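Oxalate biosynthetic component 1 (Burkholderia thailandensis, PDB 5IKY) makes oxalate as a bifunctional enzyme of quorum sensing-dependent oxalogenesis, joining serine hydrolase and lyase activities in one chain. Local coordinates at residues C686-P694 with Y715-L726; P1029-V1040 with R1052-A1063. All blocks are in the same frame, centred on the assembly; numbering follows the deposited sequence.

Contact 1: C686-P694 with Y715-L726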
loop_
_atom_site.group_PDB
_atom_site.type_symbol
_atom_site.label_atom_id
_atom_site.label_comp_id
_atom_site.label_asym_id
_atom_site.label_seq_id
_atom_site.Cartn_x
_atom_site.Cartn_y
_atom_site.Cartn_z
ATOM N N CYS A 686 18.211 -20.773 4.083
ATOM C CA CYS A 686 18.649 -19.384 4.021
ATOM C C CYS A 686 18.462 -18.820 2.620
ATOM O O CYS A 686 17.961 -17.706 2.453
ATOM C CB CYS A 686 20.113 -19.257 4.442
ATOM S SG CYS A 686 20.776 -17.574 4.302
ATOM N N LEU A 687 18.872 -19.596 1.621
ATOM C CA LEU A 687 18.725 -19.201 0.224
ATOM C C LEU A 687 17.263 -18.951 -0.122
ATOM O O LEU A 687 16.935 -17.978 -0.803
ATOM C CB LEU A 687 19.305 -20.271 -0.704
ATOM C CG LEU A 687 20.823 -20.451 -0.688
ATOM C CD1 LEU A 687 21.218 -21.690 -1.473
ATOM C CD2 LEU A 687 21.512 -19.221 -1.246
ATOM N N GLU A 688 16.392 -19.838 0.352
ATOM C CA GLU A 688 14.958 -19.713 0.113
ATOM C C GLU A 688 14.416 -18.437 0.740
ATOM O O GLU A 688 13.525 -17.794 0.189
ATOM C CB GLU A 688 14.206 -20.929 0.662
ATOM C CG GLU A 688 14.380 -22.200 -0.157
ATOM C CD GLU A 688 13.446 -23.310 0.288
ATOM O OE1 GLU A 688 12.863 -23.196 1.387
ATOM O OE2 GLU A 688 13.293 -24.297 -0.464
ATOM N N TYR A 689 14.964 -18.079 1.895
ATOM C CA TYR A 689 14.587 -16.849 2.573
ATOM C C TYR A 689 15.032 -15.627 1.774
ATOM O O TYR A 689 14.251 -14.703 1.552
ATOM C CB TYR A 689 15.186 -16.815 3.983
ATOM C CG TYR A 689 15.087 -15.470 4.670
ATOM C CD1 TYR A 689 13.865 -14.981 5.108
ATOM C CD2 TYR A 689 16.220 -14.698 4.891
ATOM C CE1 TYR A 689 13.771 -13.754 5.739
ATOM C CE2 TYR A 689 16.137 -13.471 5.523
ATOM C CZ TYR A 689 14.910 -13.005 5.945
ATOM O OH TYR A 689 14.822 -11.787 6.574
ATOM N N LEU A 690 16.287 -15.639 1.332
ATOM C CA LEU A 690 16.864 -14.508 0.610
ATOM C C LEU A 690 16.098 -14.158 -0.665
ATOM O O LEU A 690 15.809 -12.990 -0.915
ATOM C CB LEU A 690 18.327 -14.787 0.267
ATOM C CG LEU A 690 19.324 -14.680 1.422
ATOM C CD1 LEU A 690 20.710 -15.107 0.967
ATOM C CD2 LEU A 690 19.350 -13.263 1.975
ATOM N N VAL A 691 15.765 -15.166 -1.466
ATOM C CA VAL A 691 15.065 -14.924 -2.725
ATOM C C VAL A 691 13.606 -14.536 -2.497
ATOM O O VAL A 691 12.897 -14.184 -3.439
ATOM C CB VAL A 691 15.115 -16.154 -3.651
ATOM C CG1 VAL A 691 16.547 -16.435 -4.083
ATOM C CG2 VAL A 691 14.505 -17.366 -2.962
ATOM N N GLY A 692 13.167 -14.600 -1.243
ATOM C CA GLY A 692 11.809 -14.228 -0.889
ATOM C C GLY A 692 11.697 -12.820 -0.334
ATOM O O GLY A 692 10.594 -12.315 -0.122
ATOM N N ILE A 693 12.838 -12.181 -0.088
ATOM C CA ILE A 693 12.845 -10.809 0.416
ATOM C C ILE A 693 12.312 -9.793 -0.610
ATOM O O ILE A 693 11.487 -8.948 -0.257
ATOM C CB ILE A 693 14.258 -10.385 0.875
ATOM C CG1 ILE A 693 14.706 -11.238 2.063
ATOM C CG2 ILE A 693 14.287 -8.905 1.250
ATOM C CD1 ILE A 693 16.125 -10.959 2.505
ATOM N N PRO A 694 12.764 -9.864 -1.880
ATOM C CA PRO A 694 12.182 -8.891 -2.814
ATOM C C PRO A 694 10.712 -9.172 -3.101
ATOM O O PRO A 694 10.321 -10.336 -3.183
ATOM C CB PRO A 694 13.019 -9.070 -4.089
ATOM C CG PRO A 694 14.233 -9.819 -3.667
ATOM C CD PRO A 694 13.792 -10.688 -2.539
ATOM N N TYR A 715 20.879 -6.795 -9.318
ATOM C CA TYR A 715 19.725 -7.540 -8.821
ATOM C C TYR A 715 19.544 -8.895 -9.502
ATOM O O TYR A 715 19.465 -9.924 -8.830
ATOM C CB TYR A 715 18.441 -6.725 -8.978
ATOM C CG TYR A 715 17.210 -7.494 -8.558
ATOM C CD1 TYR A 715 16.921 -7.695 -7.214
ATOM C CD2 TYR A 715 16.348 -8.040 -9.503
ATOM C CE1 TYR A 715 15.800 -8.407 -6.821
ATOM C CE2 TYR A 715 15.226 -8.756 -9.121
ATOM C CZ TYR A 715 14.957 -8.935 -7.778
ATOM O OH TYR A 715 13.844 -9.645 -7.391
ATOM N N SER A 716 19.464 -8.891 -10.828
ATOM C CA SER A 716 19.221 -10.125 -11.574
ATOM C C SER A 716 20.366 -11.119 -11.418
ATOM O O SER A 716 20.136 -12.315 -11.245
ATOM C CB SER A 716 18.994 -9.821 -13.055
ATOM O OG SER A 716 17.770 -9.133 -13.248
ATOM N N ALA A 717 21.597 -10.618 -11.479
ATOM C CA ALA A 717 22.776 -11.461 -11.306
ATOM C C ALA A 717 22.781 -12.111 -9.927
ATOM O O ALA A 717 23.096 -13.294 -9.790
ATOM C CB ALA A 717 24.047 -10.653 -11.515
ATOM N N THR A 718 22.426 -11.333 -8.909
ATOM C CA THR A 718 22.358 -11.841 -7.545
ATOM C C THR A 718 21.322 -12.954 -7.433
ATOM O O THR A 718 21.578 -13.995 -6.826
ATOM C CB THR A 718 22.011 -10.727 -6.539
ATOM O OG1 THR A 718 22.892 -9.615 -6.730
ATOM C CG2 THR A 718 22.145 -11.236 -5.115
ATOM N N MET A 719 20.154 -12.734 -8.029
ATOM C CA MET A 719 19.081 -13.720 -7.991
ATOM C C MET A 719 19.472 -14.970 -8.775
ATOM O O MET A 719 19.160 -16.090 -8.370
ATOM C CB MET A 719 17.782 -13.125 -8.542
ATOM C CG MET A 719 17.204 -12.002 -7.688
ATOM S SD MET A 719 16.550 -12.571 -6.106
ATOM C CE MET A 719 14.934 -13.172 -6.596
ATOM N N ALA A 720 20.168 -14.772 -9.889
ATOM C CA ALA A 720 20.639 -15.886 -10.707
ATOM C C ALA A 720 21.611 -16.764 -9.924
ATOM O O ALA A 720 21.567 -17.991 -10.016
ATOM C CB ALA A 720 21.295 -15.371 -11.978
ATOM N N LEU A 721 22.481 -16.123 -9.153
ATOM C CA LEU A 721 23.474 -16.829 -8.352
ATOM C C LEU A 721 22.829 -17.560 -7.180
ATOM O O LEU A 721 23.202 -18.690 -6.863
ATOM C CB LEU A 721 24.537 -15.855 -7.840
ATOM C CG LEU A 721 25.490 -15.313 -8.905
ATOM C CD1 LEU A 721 26.369 -14.213 -8.338
ATOM C CD2 LEU A 721 26.334 -16.443 -9.458
ATOM N N LEU A 722 21.864 -16.908 -6.540
ATOM C CA LEU A 722 21.160 -17.499 -5.407
ATOM C C LEU A 722 20.398 -18.754 -5.816
ATOM O O LEU A 722 20.453 -19.774 -5.130
ATOM C CB LEU A 722 20.201 -16.485 -4.784
ATOM C CG LEU A 722 20.857 -15.340 -4.014
ATOM C CD1 LEU A 722 19.808 -14.363 -3.500
ATOM C CD2 LEU A 722 21.693 -15.891 -2.876
ATOM N N TYR A 723 19.686 -18.676 -6.936
ATOM C CA TYR A 723 18.939 -19.826 -7.437
ATOM C C TYR A 723 19.869 -20.906 -7.975
ATOM O O TYR A 723 19.510 -22.079 -8.009
ATOM C CB TYR A 723 17.945 -19.398 -8.517
ATOM C CG TYR A 723 16.617 -18.948 -7.953
ATOM C CD1 TYR A 723 15.805 -19.836 -7.260
ATOM C CD2 TYR A 723 16.176 -17.639 -8.110
ATOM C CE1 TYR A 723 14.595 -19.435 -6.734
ATOM C CE2 TYR A 723 14.962 -17.229 -7.591
ATOM C CZ TYR A 723 14.174 -18.134 -6.906
ATOM O OH TYR A 723 12.964 -17.740 -6.386
ATOM N N HIS A 724 21.064 -20.502 -8.398
ATOM C CA HIS A 724 22.081 -21.451 -8.831
ATOM C C HIS A 724 22.454 -22.379 -7.680
ATOM O O HIS A 724 22.453 -23.601 -7.827
ATOM C CB HIS A 724 23.318 -20.715 -9.347
ATOM C CG HIS A 724 24.360 -21.614 -9.937
ATOM N ND1 HIS A 724 25.110 -22.489 -9.180
ATOM C CD2 HIS A 724 24.785 -21.763 -11.213
ATOM C CE1 HIS A 724 25.945 -23.144 -9.967
ATOM N NE2 HIS A 724 25.770 -22.720 -11.205
ATOM N N ALA A 725 22.772 -21.786 -6.533
ATOM C CA ALA A 725 23.105 -22.556 -5.342
ATOM C C ALA A 725 21.883 -23.314 -4.839
ATOM O O ALA A 725 21.996 -24.433 -4.336
ATOM C CB ALA A 725 23.650 -21.643 -4.254
ATOM N N LEU A 726 20.715 -22.697 -4.984
ATOM C CA LEU A 726 19.462 -23.297 -4.543
ATOM C C LEU A 726 19.132 -24.517 -5.397
ATOM O O LEU A 726 18.597 -25.505 -4.897
ATOM C CB LEU A 726 18.326 -22.273 -4.603
ATOM C CG LEU A 726 17.156 -22.435 -3.629
ATOM C CD1 LEU A 726 16.456 -21.100 -3.427
ATOM C CD2 LEU A 726 16.165 -23.478 -4.117
#
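Val-691 sits in the middle of this contact, wedged between Leu-722 and the ring of Tyr-723. With CG1 anti to its carbonyl carbon (chi1 -65°), the CG1 methyl lies 3.7 Å from Leu-722 CB and also makes a CH-pi contact over one face of the tyrosine, 4.1 Å from the Tyr-723 ring centroid. The other branch, CG2, sits by the hydroxyl end of the same ring. Leu-687, one turn earlier, divides its two methyls: CD1 meets Ala-725 CB at 3.7 Å, while CD2 touches Leu-722 CD2 at 3.7 Å. Leu-690 CD1 comes to the same Leu-722 methyl from another side. Leu-726 lies across the aliphatic part of Glu-688, CD1 against CG at 4.0 Å, and the carboxylate runs on to a salt bridge with Lys-680.

A type I turn from Leu-690 to Ile-693 leads into Pro-694, which carries the packing on. Its CB is 3.5 Å from Tyr-715 OH, and its CG lies at the edge of that ring. Met-719 CG lies over one face of Tyr-715, toward the rim; the chain then bends at both chi2 and chi3, which carries CE back to within 3.9 Å of Val-691 O.

Helical segments 686-690 and 715-726 run roughly antiparallel (151°), their axes 9.7 Å apart at closest approach, within the cap domain. Helix 554-560 packs on Leu-687 and Ala-725, helix 562-579 on Leu-690, and helix 530-541 on Pro-694, while Tyr-715 OH reaches the carbonyl of Ala-1002 at the end of helix 998-1002.

Contact 2: P1029-V1040 with R1052-A1063; sequences PADYRYDHATPV and RLTGVFLLDDHA
Thr-1038, Pro-1039 and Val-1040 pair antiparallel with Thr-1054, Leu-1053 and Arg-1052 in a beta hairpin whose first strand forms one border of the mixed sheet of the alpha/beta hydrolase domain; Thr-1038/Thr-1054 and Val-1040/Arg-1052 are the hydrogen-bonded pairs, and Pro-1039/Leu-1053 is the non-hydrogen-bonded one between them. Next to the strands, aromatic side chains of 1032-1036 close over 1055-1059. Tyr-1032 and Phe-1057 form an offset stack, centroids 4.8 Å apart and planes at 29°. Tyr-1032 OH sits over the centre of the Phe-1057 ring and donates to Phe-1057 O at 2.7 Å, from above the carbonyl plane; Leu-1059 CG lies over one face of Tyr-1032, toward the rim. His-1036 meets Phe-1057 rim to rim, and its NE2 gives a bent bond to Gly-1055 O (2.8 Å). Val-1056 CG1 lies over the centre of the Tyr-1034 ring, 3.8 Å from its centroid, while Tyr-1034 OH bonds to the carbonyl of Tyr-1074. Thr-1038 O is gripped twice: the backbone N of Thr-1054 comes from above the carbonyl plane, whereas Thr-1054 OG1, set between its own N and carbonyl carbon (chi1 63°), lies in that plane on a lone pair, 2.9 Å from Thr-1038 O.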
loop_
_atom_site.group_PDB
_atom_site.type_symbol
_atom_site.label_atom_id
_atom_site.label_comp_id
_atom_site.label_asym_id
_atom_site.label_seq_id
_atom_site.Cartn_x
_atom_site.Cartn_y
_atom_site.Cartn_z
ATOM N N PRO A 1029 -15.762 -11.019 -5.908
ATOM C CA PRO A 1029 -14.478 -10.869 -6.603
ATOM C C PRO A 1029 -14.449 -11.543 -7.975
ATOM O O PRO A 1029 -13.630 -11.173 -8.817
ATOM C CB PRO A 1029 -13.480 -11.547 -5.651
ATOM C CG PRO A 1029 -14.189 -11.643 -4.333
ATOM C CD PRO A 1029 -15.625 -11.830 -4.686
ATOM N N ALA A 1030 -15.330 -12.516 -8.193
ATOM C CA ALA A 1030 -15.343 -13.277 -9.441
ATOM C C ALA A 1030 -15.792 -12.427 -10.628
ATOM O O ALA A 1030 -15.537 -12.776 -11.782
ATOM C CB ALA A 1030 -16.241 -14.500 -9.300
ATOM N N ASP A 1031 -16.460 -11.315 -10.340
ATOM C CA ASP A 1031 -16.950 -10.424 -11.385
ATOM C C ASP A 1031 -15.848 -9.508 -11.906
ATOM O O ASP A 1031 -15.953 -8.958 -13.003
ATOM C CB ASP A 1031 -18.115 -9.579 -10.863
ATOM C CG ASP A 1031 -19.302 -10.420 -10.437
ATOM O OD1 ASP A 1031 -19.544 -11.473 -11.063
ATOM O OD2 ASP A 1031 -19.993 -10.026 -9.473
ATOM N N TYR A 1032 -14.793 -9.357 -11.113
ATOM C CA TYR A 1032 -13.731 -8.395 -11.399
ATOM C C TYR A 1032 -13.030 -8.613 -12.739
ATOM O O TYR A 1032 -12.634 -9.728 -13.078
ATOM C CB TYR A 1032 -12.686 -8.417 -10.281
ATOM C CG TYR A 1032 -11.406 -7.701 -10.645
ATOM C CD1 TYR A 1032 -11.347 -6.312 -10.667
ATOM C CD2 TYR A 1032 -10.258 -8.412 -10.976
ATOM C CE1 TYR A 1032 -10.180 -5.652 -11.006
ATOM C CE2 TYR A 1032 -9.089 -7.760 -11.318
ATOM C CZ TYR A 1032 -9.055 -6.381 -11.329
ATOM O OH TYR A 1032 -7.892 -5.727 -11.667
ATOM N N ARG A 1033 -12.886 -7.524 -13.486
ATOM C CA ARG A 1033 -12.070 -7.494 -14.694
ATOM C C ARG A 1033 -11.181 -6.255 -14.664
ATOM O O ARG A 1033 -11.607 -5.197 -14.201
ATOM C CB ARG A 1033 -12.938 -7.486 -15.954
ATOM C CG ARG A 1033 -13.728 -8.758 -16.211
ATOM C CD ARG A 1033 -14.549 -8.607 -17.484
ATOM N NE ARG A 1033 -15.309 -9.808 -17.816
ATOM C CZ ARG A 1033 -16.503 -10.102 -17.310
ATOM N NH1 ARG A 1033 -17.076 -9.281 -16.439
ATOM N NH2 ARG A 1033 -17.122 -11.216 -17.672
ATOM N N TYR A 1034 -9.950 -6.374 -15.154
ATOM C CA TYR A 1034 -9.051 -5.224 -15.177
ATOM C C TYR A 1034 -9.210 -4.416 -16.469
ATOM O O TYR A 1034 -8.277 -4.299 -17.263
ATOM C CB TYR A 1034 -7.586 -5.661 -14.977
ATOM C CG TYR A 1034 -7.107 -6.819 -15.836
ATOM C CD1 TYR A 1034 -7.320 -8.137 -15.448
ATOM C CD2 TYR A 1034 -6.408 -6.593 -17.017
ATOM C CE1 TYR A 1034 -6.875 -9.194 -16.224
ATOM C CE2 TYR A 1034 -5.958 -7.641 -17.796
ATOM C CZ TYR A 1034 -6.197 -8.940 -17.397
ATOM O OH TYR A 1034 -5.753 -9.987 -18.172
ATOM N N ASP A 1035 -10.401 -3.856 -16.666
ATOM C CA ASP A 1035 -10.668 -2.988 -17.812
ATOM C C ASP A 1035 -9.883 -1.687 -17.706
ATOM O O ASP A 1035 -9.495 -1.099 -18.717
ATOM C CB ASP A 1035 -12.159 -2.672 -17.928
ATOM C CG ASP A 1035 -13.042 -3.840 -17.540
ATOM O OD1 ASP A 1035 -12.789 -4.962 -18.016
ATOM O OD2 ASP A 1035 -14.010 -3.631 -16.778
ATOM N N HIS A 1036 -9.642 -1.259 -16.470
ATOM C CA HIS A 1036 -8.953 -0.004 -16.187
ATOM C C HIS A 1036 -7.508 0.005 -16.679
ATOM O O HIS A 1036 -6.872 1.059 -16.728
ATOM C CB HIS A 1036 -8.977 0.273 -14.683
ATOM C CG HIS A 1036 -8.322 -0.799 -13.869
ATOM N ND1 HIS A 1036 -8.981 -1.945 -13.481
ATOM C CD2 HIS A 1036 -7.063 -0.907 -13.384
ATOM C CE1 HIS A 1036 -8.159 -2.710 -12.786
ATOM N NE2 HIS A 1036 -6.987 -2.103 -12.712
ATOM N N ALA A 1037 -7.000 -1.175 -17.025
ATOM C CA ALA A 1037 -5.624 -1.333 -17.483
ATOM C C ALA A 1037 -5.308 -0.432 -18.674
ATOM O O ALA A 1037 -6.109 -0.303 -19.601
ATOM C CB ALA A 1037 -5.357 -2.786 -17.836
ATOM N N THR A 1038 -4.135 0.193 -18.635
ATOM C CA THR A 1038 -3.713 1.103 -19.693
ATOM C C THR A 1038 -2.501 0.555 -20.436
ATOM O O THR A 1038 -1.450 0.331 -19.837
ATOM C CB THR A 1038 -3.369 2.497 -19.136
ATOM O OG1 THR A 1038 -4.454 2.979 -18.334
ATOM C CG2 THR A 1038 -3.103 3.474 -20.271
ATOM N N PRO A 1039 -2.647 0.334 -21.749
ATOM C CA PRO A 1039 -1.535 -0.151 -22.572
ATOM C C PRO A 1039 -0.494 0.930 -22.853
ATOM O O PRO A 1039 -0.839 2.013 -23.323
ATOM C CB PRO A 1039 -2.223 -0.595 -23.867
ATOM C CG PRO A 1039 -3.460 0.227 -23.934
ATOM C CD PRO A 1039 -3.904 0.426 -22.512
ATOM N N VAL A 1040 0.765 0.631 -22.554
ATOM C CA VAL A 1040 1.873 1.514 -22.899
ATOM C C VAL A 1040 2.646 0.901 -24.063
ATOM O O VAL A 1040 2.918 -0.301 -24.075
ATOM C CB VAL A 1040 2.812 1.752 -21.700
ATOM C CG1 VAL A 1040 3.944 2.693 -22.083
ATOM C CG2 VAL A 1040 2.030 2.314 -20.522
ATOM N N ARG A 1052 2.785 -2.913 -23.258
ATOM C CA ARG A 1052 2.819 -3.093 -21.812
ATOM C C ARG A 1052 1.538 -2.592 -21.150
ATOM O O ARG A 1052 1.242 -1.398 -21.186
ATOM C CB ARG A 1052 4.029 -2.367 -21.219
ATOM C CG ARG A 1052 4.397 -2.802 -19.811
ATOM C CD ARG A 1052 5.530 -3.813 -19.830
ATOM N NE ARG A 1052 6.736 -3.265 -20.444
ATOM C CZ ARG A 1052 7.889 -3.920 -20.546
ATOM N NH1 ARG A 1052 7.998 -5.154 -20.075
ATOM N NH2 ARG A 1052 8.934 -3.340 -21.120
ATOM N N LEU A 1053 0.780 -3.502 -20.546
ATOM C CA LEU A 1053 -0.413 -3.115 -19.799
ATOM C C LEU A 1053 -0.039 -2.691 -18.383
ATOM O O LEU A 1053 0.701 -3.393 -17.690
ATOM C CB LEU A 1053 -1.433 -4.257 -19.747
ATOM C CG LEU A 1053 -1.996 -4.843 -21.044
ATOM C CD1 LEU A 1053 -3.364 -5.456 -20.782
ATOM C CD2 LEU A 1053 -2.073 -3.806 -22.152
ATOM N N THR A 1054 -0.554 -1.543 -17.955
ATOM C CA THR A 1054 -0.283 -1.040 -16.614
ATOM C C THR A 1054 -1.558 -0.977 -15.780
ATOM O O THR A 1054 -2.653 -0.806 -16.316
ATOM C CB THR A 1054 0.366 0.358 -16.650
ATOM O OG1 THR A 1054 -0.540 1.297 -17.243
ATOM C CG2 THR A 1054 1.658 0.328 -17.452
ATOM N N GLY A 1055 -1.405 -1.121 -14.467
ATOM C CA GLY A 1055 -2.529 -1.052 -13.551
ATOM C C GLY A 1055 -3.240 -2.379 -13.389
ATOM O O GLY A 1055 -4.238 -2.477 -12.675
ATOM N N VAL A 1056 -2.726 -3.405 -14.058
ATOM C CA VAL A 1056 -3.303 -4.737 -13.966
ATOM C C VAL A 1056 -3.058 -5.332 -12.584
ATOM O O VAL A 1056 -1.949 -5.259 -12.054
ATOM C CB VAL A 1056 -2.723 -5.686 -15.038
ATOM C CG1 VAL A 1056 -3.359 -7.065 -14.936
ATOM C CG2 VAL A 1056 -2.923 -5.106 -16.429
ATOM N N PHE A 1057 -4.104 -5.901 -11.995
ATOM C CA PHE A 1057 -3.960 -6.673 -10.768
ATOM C C PHE A 1057 -5.029 -7.757 -10.722
ATOM O O PHE A 1057 -6.032 -7.678 -11.431
ATOM C CB PHE A 1057 -4.033 -5.771 -9.530
ATOM C CG PHE A 1057 -5.370 -5.114 -9.326
ATOM C CD1 PHE A 1057 -5.653 -3.892 -9.915
ATOM C CD2 PHE A 1057 -6.336 -5.708 -8.528
ATOM C CE1 PHE A 1057 -6.879 -3.283 -9.723
ATOM C CE2 PHE A 1057 -7.563 -5.105 -8.334
ATOM C CZ PHE A 1057 -7.836 -3.891 -8.933
ATOM N N LEU A 1058 -4.808 -8.773 -9.897
ATOM C CA LEU A 1058 -5.720 -9.906 -9.828
ATOM C C LEU A 1058 -6.235 -10.120 -8.412
ATOM O O LEU A 1058 -5.454 -10.205 -7.464
ATOM C CB LEU A 1058 -5.033 -11.178 -10.328
ATOM C CG LEU A 1058 -4.354 -11.094 -11.697
ATOM C CD1 LEU A 1058 -3.703 -12.422 -12.052
ATOM C CD2 LEU A 1058 -5.351 -10.675 -12.768
ATOM N N LEU A 1059 -7.553 -10.208 -8.275
ATOM C CA LEU A 1059 -8.168 -10.467 -6.980
ATOM C C LEU A 1059 -8.194 -11.960 -6.686
ATOM O O LEU A 1059 -8.319 -12.778 -7.597
ATOM C CB LEU A 1059 -9.587 -9.897 -6.934
ATOM C CG LEU A 1059 -9.712 -8.371 -6.906
ATOM C CD1 LEU A 1059 -11.166 -7.955 -6.736
ATOM C CD2 LEU A 1059 -8.845 -7.778 -5.802
ATOM N N ASP A 1060 -8.066 -12.313 -5.410
ATOM C CA ASP A 1060 -8.196 -13.705 -4.999
ATOM C C ASP A 1060 -9.623 -13.954 -4.512
ATOM O O ASP A 1060 -10.504 -13.118 -4.713
ATOM C CB ASP A 1060 -7.165 -14.056 -3.917
ATOM C CG ASP A 1060 -7.518 -13.489 -2.551
ATOM O OD1 ASP A 1060 -8.279 -12.504 -2.485
ATOM O OD2 ASP A 1060 -7.021 -14.026 -1.538
ATOM N N ASP A 1061 -9.846 -15.093 -3.865
ATOM C CA ASP A 1061 -11.184 -15.451 -3.405
ATOM C C ASP A 1061 -11.677 -14.543 -2.279
ATOM O O ASP A 1061 -12.882 -14.372 -2.092
ATOM C CB ASP A 1061 -11.214 -16.912 -2.953
ATOM C CG ASP A 1061 -10.880 -17.875 -4.076
ATOM O OD1 ASP A 1061 -10.960 -17.467 -5.255
ATOM O OD2 ASP A 1061 -10.540 -19.042 -3.781
ATOM N N HIS A 1062 -10.746 -13.955 -1.534
ATOM C CA HIS A 1062 -11.102 -13.066 -0.433
ATOM C C HIS A 1062 -10.961 -11.602 -0.835
ATOM O O HIS A 1062 -10.856 -10.724 0.025
ATOM C CB HIS A 1062 -10.235 -13.355 0.792
ATOM C CG HIS A 1062 -10.207 -14.800 1.185
ATOM N ND1 HIS A 1062 -11.191 -15.380 1.957
ATOM C CD2 HIS A 1062 -9.313 -15.780 0.916
ATOM C CE1 HIS A 1062 -10.904 -16.656 2.144
ATOM N NE2 HIS A 1062 -9.770 -16.924 1.523
ATOM N N ALA A 1063 -10.957 -11.356 -2.144
ATOM C CA ALA A 1063 -10.760 -10.020 -2.711
ATOM C C ALA A 1063 -9.425 -9.406 -2.282
ATOM O O ALA A 1063 -9.272 -8.185 -2.252
ATOM C CB ALA A 1063 -11.920 -9.099 -2.331
#

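Following the chain, contact 1 comes first: it folds helix 715-734 back on helix 682-690 and closes a loop of 20 residues that holds the short strands 696-697 and 704-705. Contact 2 opens about 300 residues later and closes a shorter span of 11 residues, the rest of the hairpin of strands 1038-1043 and 1049-1054. The two are in series, neither nested nor crossed, and do not touch: their centres are 29 Å apart and their nearest atoms about 13 Å. One ties cap helices together, the other finishes an edge of the hydrolase sheet. The chain after strand 988-992 passes contact 2, where Asn-996 bonds to Leu-1058, and then reaches contact 1 with helix 998-1002.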